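Local structure of ATPase associated with various cellular activities, AAA_5 (Staphylothermus marinus, 6N0S) at residues A[145-149]-A[150-154]; A[59-62]-A[63-67]. The protein is a McrB protein thought to hydrolyse ATP, represented here by its N-terminal EVE-like domain, which resembles PUA-like RNA-binding proteins and probably binds nucleic acid. All coordinates share one frame; numbering follows the deposited sequence.

Interaction 1: A[145-149]-A[150-154]; sequences NPVKY and DQVRD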
# COMPACT_ATOMS: atom_id res chain seq x y z
N ASN A 145 -12.62 12.34 9.00
CA ASN A 145 -11.99 13.55 8.48
C ASN A 145 -10.68 13.16 7.81
O ASN A 145 -9.76 12.73 8.51
CB ASN A 145 -11.73 14.59 9.58
CG ASN A 145 -12.81 14.62 10.65
OD1 ASN A 145 -12.61 14.17 11.79
ND2 ASN A 145 -13.96 15.18 10.29
N PRO A 146 -10.55 13.28 6.50
CA PRO A 146 -9.25 13.00 5.87
C PRO A 146 -8.15 13.85 6.51
O PRO A 146 -8.31 15.05 6.76
CB PRO A 146 -9.47 13.36 4.39
CG PRO A 146 -10.97 13.20 4.21
CD PRO A 146 -11.58 13.63 5.52
N VAL A 147 -7.04 13.21 6.80
CA VAL A 147 -5.90 13.91 7.39
C VAL A 147 -5.07 14.51 6.26
O VAL A 147 -4.37 13.78 5.54
CB VAL A 147 -5.08 12.97 8.28
CG1 VAL A 147 -3.99 13.74 8.94
CG2 VAL A 147 -5.96 12.33 9.33
N LYS A 148 -5.12 15.82 6.11
CA LYS A 148 -4.33 16.50 5.09
C LYS A 148 -2.86 16.47 5.50
O LYS A 148 -2.53 16.53 6.69
CB LYS A 148 -4.81 17.95 4.89
CG LYS A 148 -6.28 18.15 4.44
CD LYS A 148 -6.42 18.29 2.91
CE LYS A 148 -7.87 18.14 2.40
NZ LYS A 148 -8.75 19.34 2.63
N TYR A 149 -1.99 16.33 4.50
CA TYR A 149 -0.55 16.33 4.73
C TYR A 149 -0.11 17.55 5.53
O TYR A 149 0.70 17.44 6.46
CB TYR A 149 0.15 16.30 3.38
CG TYR A 149 1.63 16.60 3.44
CD1 TYR A 149 2.48 15.81 4.20
CD2 TYR A 149 2.18 17.66 2.73
CE1 TYR A 149 3.84 16.09 4.27
CE2 TYR A 149 3.53 17.95 2.78
CZ TYR A 149 4.37 17.16 3.55
OH TYR A 149 5.73 17.44 3.61
N ASP A 150 -0.65 18.73 5.19
CA ASP A 150 -0.26 19.95 5.89
C ASP A 150 -0.51 19.86 7.39
O ASP A 150 0.16 20.56 8.16
CB ASP A 150 -1.02 21.13 5.29
CG ASP A 150 -0.46 22.46 5.75
OD1 ASP A 150 0.69 22.79 5.37
OD2 ASP A 150 -1.17 23.16 6.50
N GLN A 151 -1.41 19.00 7.85
CA GLN A 151 -1.63 18.85 9.28
C GLN A 151 -0.49 18.14 9.99
O GLN A 151 -0.38 18.25 11.21
CB GLN A 151 -2.92 18.08 9.56
CG GLN A 151 -4.24 18.82 9.29
CD GLN A 151 -5.44 17.89 9.41
OE1 GLN A 151 -5.96 17.42 8.40
NE2 GLN A 151 -5.87 17.61 10.64
N VAL A 152 0.34 17.37 9.27
CA VAL A 152 1.35 16.57 9.94
C VAL A 152 2.70 16.73 9.25
O VAL A 152 3.62 15.94 9.50
CB VAL A 152 0.95 15.09 10.00
CG1 VAL A 152 -0.29 14.93 10.80
CG2 VAL A 152 0.76 14.50 8.59
N ARG A 153 2.85 17.77 8.44
CA ARG A 153 4.03 17.91 7.59
C ARG A 153 5.31 18.06 8.40
O ARG A 153 6.39 17.73 7.91
CB ARG A 153 3.85 19.11 6.64
CG ARG A 153 3.67 20.46 7.33
CD ARG A 153 3.50 21.60 6.32
NE ARG A 153 4.55 21.61 5.30
CZ ARG A 153 4.37 21.35 4.00
NH1 ARG A 153 3.17 21.06 3.51
NH2 ARG A 153 5.41 21.38 3.17
N ASP A 154 5.22 18.57 9.62
CA ASP A 154 6.39 18.77 10.46
C ASP A 154 6.65 17.58 11.36
O ASP A 154 7.61 17.60 12.13
CB ASP A 154 6.24 20.06 11.27
CG ASP A 154 6.36 21.32 10.40
OD1 ASP A 154 7.26 21.35 9.53
OD2 ASP A 154 5.56 22.27 10.55
O HOH W 1 6.96 16.22 5.30

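Interaction 2: A[59-62]-A[63-67]; sequences HYIG and SRASH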
# COMPACT_ATOMS: atom_id res chain seq x y z
N HIS A 59 -3.03 4.58 4.73
CA HIS A 59 -3.12 4.72 3.28
C HIS A 59 -3.06 6.20 2.90
O HIS A 59 -3.89 7.00 3.35
CB HIS A 59 -4.39 4.05 2.75
CG HIS A 59 -4.43 2.57 3.02
ND1 HIS A 59 -3.82 1.66 2.20
CD2 HIS A 59 -4.95 1.87 4.05
CE1 HIS A 59 -3.98 0.44 2.70
NE2 HIS A 59 -4.64 0.54 3.84
N TYR A 60 -2.07 6.54 2.09
CA TYR A 60 -1.81 7.91 1.66
C TYR A 60 -2.06 8.03 0.16
O TYR A 60 -1.72 7.13 -0.62
CB TYR A 60 -0.35 8.29 1.99
CG TYR A 60 0.11 9.61 1.41
CD1 TYR A 60 -0.16 10.80 2.05
CD2 TYR A 60 0.84 9.64 0.24
CE1 TYR A 60 0.28 12.00 1.54
CE2 TYR A 60 1.28 10.84 -0.28
CZ TYR A 60 0.98 12.02 0.36
OH TYR A 60 1.40 13.21 -0.16
N ILE A 61 -2.56 9.19 -0.24
CA ILE A 61 -2.92 9.49 -1.61
C ILE A 61 -2.09 10.68 -2.04
O ILE A 61 -2.15 11.73 -1.41
CB ILE A 61 -4.43 9.82 -1.72
CG1 ILE A 61 -5.27 8.72 -1.05
CG2 ILE A 61 -4.83 9.99 -3.11
CD1 ILE A 61 -5.21 7.37 -1.71
N GLY A 62 -1.30 10.52 -3.11
CA GLY A 62 -0.58 11.66 -3.67
C GLY A 62 -1.50 12.60 -4.46
O GLY A 62 -2.63 12.28 -4.80
N SER A 63 -0.98 13.80 -4.76
CA SER A 63 -1.81 14.82 -5.42
C SER A 63 -2.33 14.35 -6.77
O SER A 63 -3.47 14.67 -7.15
CB SER A 63 -1.01 16.11 -5.59
OG SER A 63 0.33 15.83 -5.91
N ARG A 64 -1.53 13.58 -7.52
CA ARG A 64 -2.01 13.10 -8.81
C ARG A 64 -3.05 12.00 -8.68
O ARG A 64 -3.72 11.69 -9.66
CB ARG A 64 -0.83 12.60 -9.65
CG ARG A 64 0.19 13.67 -9.89
CD ARG A 64 1.01 13.40 -11.15
NE ARG A 64 1.46 12.02 -11.23
CZ ARG A 64 2.52 11.53 -10.60
NH1 ARG A 64 3.24 12.31 -9.80
NH2 ARG A 64 2.86 10.26 -10.76
N ALA A 65 -3.18 11.37 -7.51
CA ALA A 65 -4.05 10.20 -7.41
C ALA A 65 -5.52 10.58 -7.31
O ALA A 65 -6.39 9.74 -7.59
CB ALA A 65 -3.65 9.34 -6.22
N SER A 66 -5.81 11.81 -6.91
CA SER A 66 -7.17 12.29 -6.69
C SER A 66 -7.13 13.81 -6.71
O SER A 66 -6.21 14.42 -6.15
CB SER A 66 -7.75 11.80 -5.36
OG SER A 66 -8.92 12.51 -5.02
N HIS A 67 -8.14 14.40 -7.32
CA HIS A 67 -8.23 15.86 -7.38
C HIS A 67 -8.68 16.47 -6.05
O HIS A 67 -8.28 17.59 -5.72
CB HIS A 67 -9.20 16.28 -8.49
CG HIS A 67 -10.36 15.35 -8.65
ND1 HIS A 67 -10.26 14.15 -9.32
CD2 HIS A 67 -11.63 15.42 -8.19
CE1 HIS A 67 -11.42 13.53 -9.29
NE2 HIS A 67 -12.27 14.28 -8.61

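Interaction 1: A[145-149]-A[150-154]
Arg-153 folds back over the aromatic ring of Tyr-149, four residues earlier, and shows how one side chain can offer two different surfaces to the same ring. Its CB stands over a ring face as a CH-pi contact, 4.0 Å from the centroid of the Tyr-149 ring and offset toward the rim. The CG of Arg-153 is wedged between its own backbone N and carbonyl carbon, and the bend further out (chi3 -51°) turns the guanidinium back, so that NH1 comes 3.2 Å from CE2 of Tyr-149. The two planes stand 62° apart, far from a flat stack, and the side chains run roughly at right angles. The same NH1 makes a long salt bridge to OD1 of Asp-150 at 3.6 Å, which probably helps to hold the guanidinium on this side. Beyond the pair, the His-158 ring also meets Tyr-149.

On the strand side the chemistry changes. Gln-151 stretches out beyond CG and reaches back along the chain, bringing OE1 to the backbone N of Lys-148 at 2.9 Å, with an N-H...O angle of 150°. The amide oxygen also lies against CB of Lys-148. In return, Gln-151 N donates to Lys-148 O at 2.9 Å, so two bonds tie this residue pair together. The following bond, Val-152 N to Tyr-149 O at 2.8 Å, repeats the spacing. CG1 of Val-152 lies 4.3 Å from CG1 of Val-147, and both valines also touch Phe-73 of the neighbouring strand and Arg-180. Edge strand 138-148 thus ends in two overlapping type I beta turns, 148-151 and 149-152, with the Gln-151 carboxamide closing back on Lys-148 N.

Interaction 2: A[59-62]-A[63-67]
With chi1 at -52°, Ile-61 holds CG2 opposite its own backbone N and beside the carbonyl carbon, aimed at the turn that follows, where it meets the methyl of Ala-65. This is a type I beta turn over residues 62-65, which leads the chain out of strand 54-61 and into the loop before its antiparallel neighbour, strand 72-80, in the mixed sheet of this EVE-like domain, which resembles PUA-like proteins. Ser-63 and Arg-64 occupy the two middle positions with helical backbone angles. Ala-65 N closes the turn on Gly-62 O at 2.9 Å; the donor approaches from well above the carbonyl plane. The alanine CB also rests on that oxygen, 3.4 Å from Gly-62 O, so the acceptor is partly covered by the residue that binds it.

CB of Ser-66 also reaches CG2 of Ile-61, at 4.1 Å, while its hydroxyl serves the next bend. A chi1 of 166° sets OG opposite the backbone N, where it accepts from the backbone N of Asp-68 and of Leu-69, an ST turn directly after the first. Ile-61 itself also packs on Asn-17 and Ile-27. The tightest point is carbon on carbon: CG2 of Ile-61 and CB of Ala-65 are 3.4 Å apart, closer than usual van der Waals contact.

Both contacts form where a strand of the same mixed sheet gives way to a loop, and both rest on bonds between residues three apart. Strand 72-80 lies between their two strands; the centres are 13 Å apart and the segments do not touch, although Tyr-60 and Val-147 both pack on Phe-73. Interaction 1, at the edge strand and farther from the middle of the chain, puts its polar and charged groups on the surface, while Val-147 and Val-152 are buried. Interaction 2 leaves an interior strand, and its side-chain contact is mainly aliphatic and buried, with exposed Ser-63 and Arg-64 on the outer side of the turn.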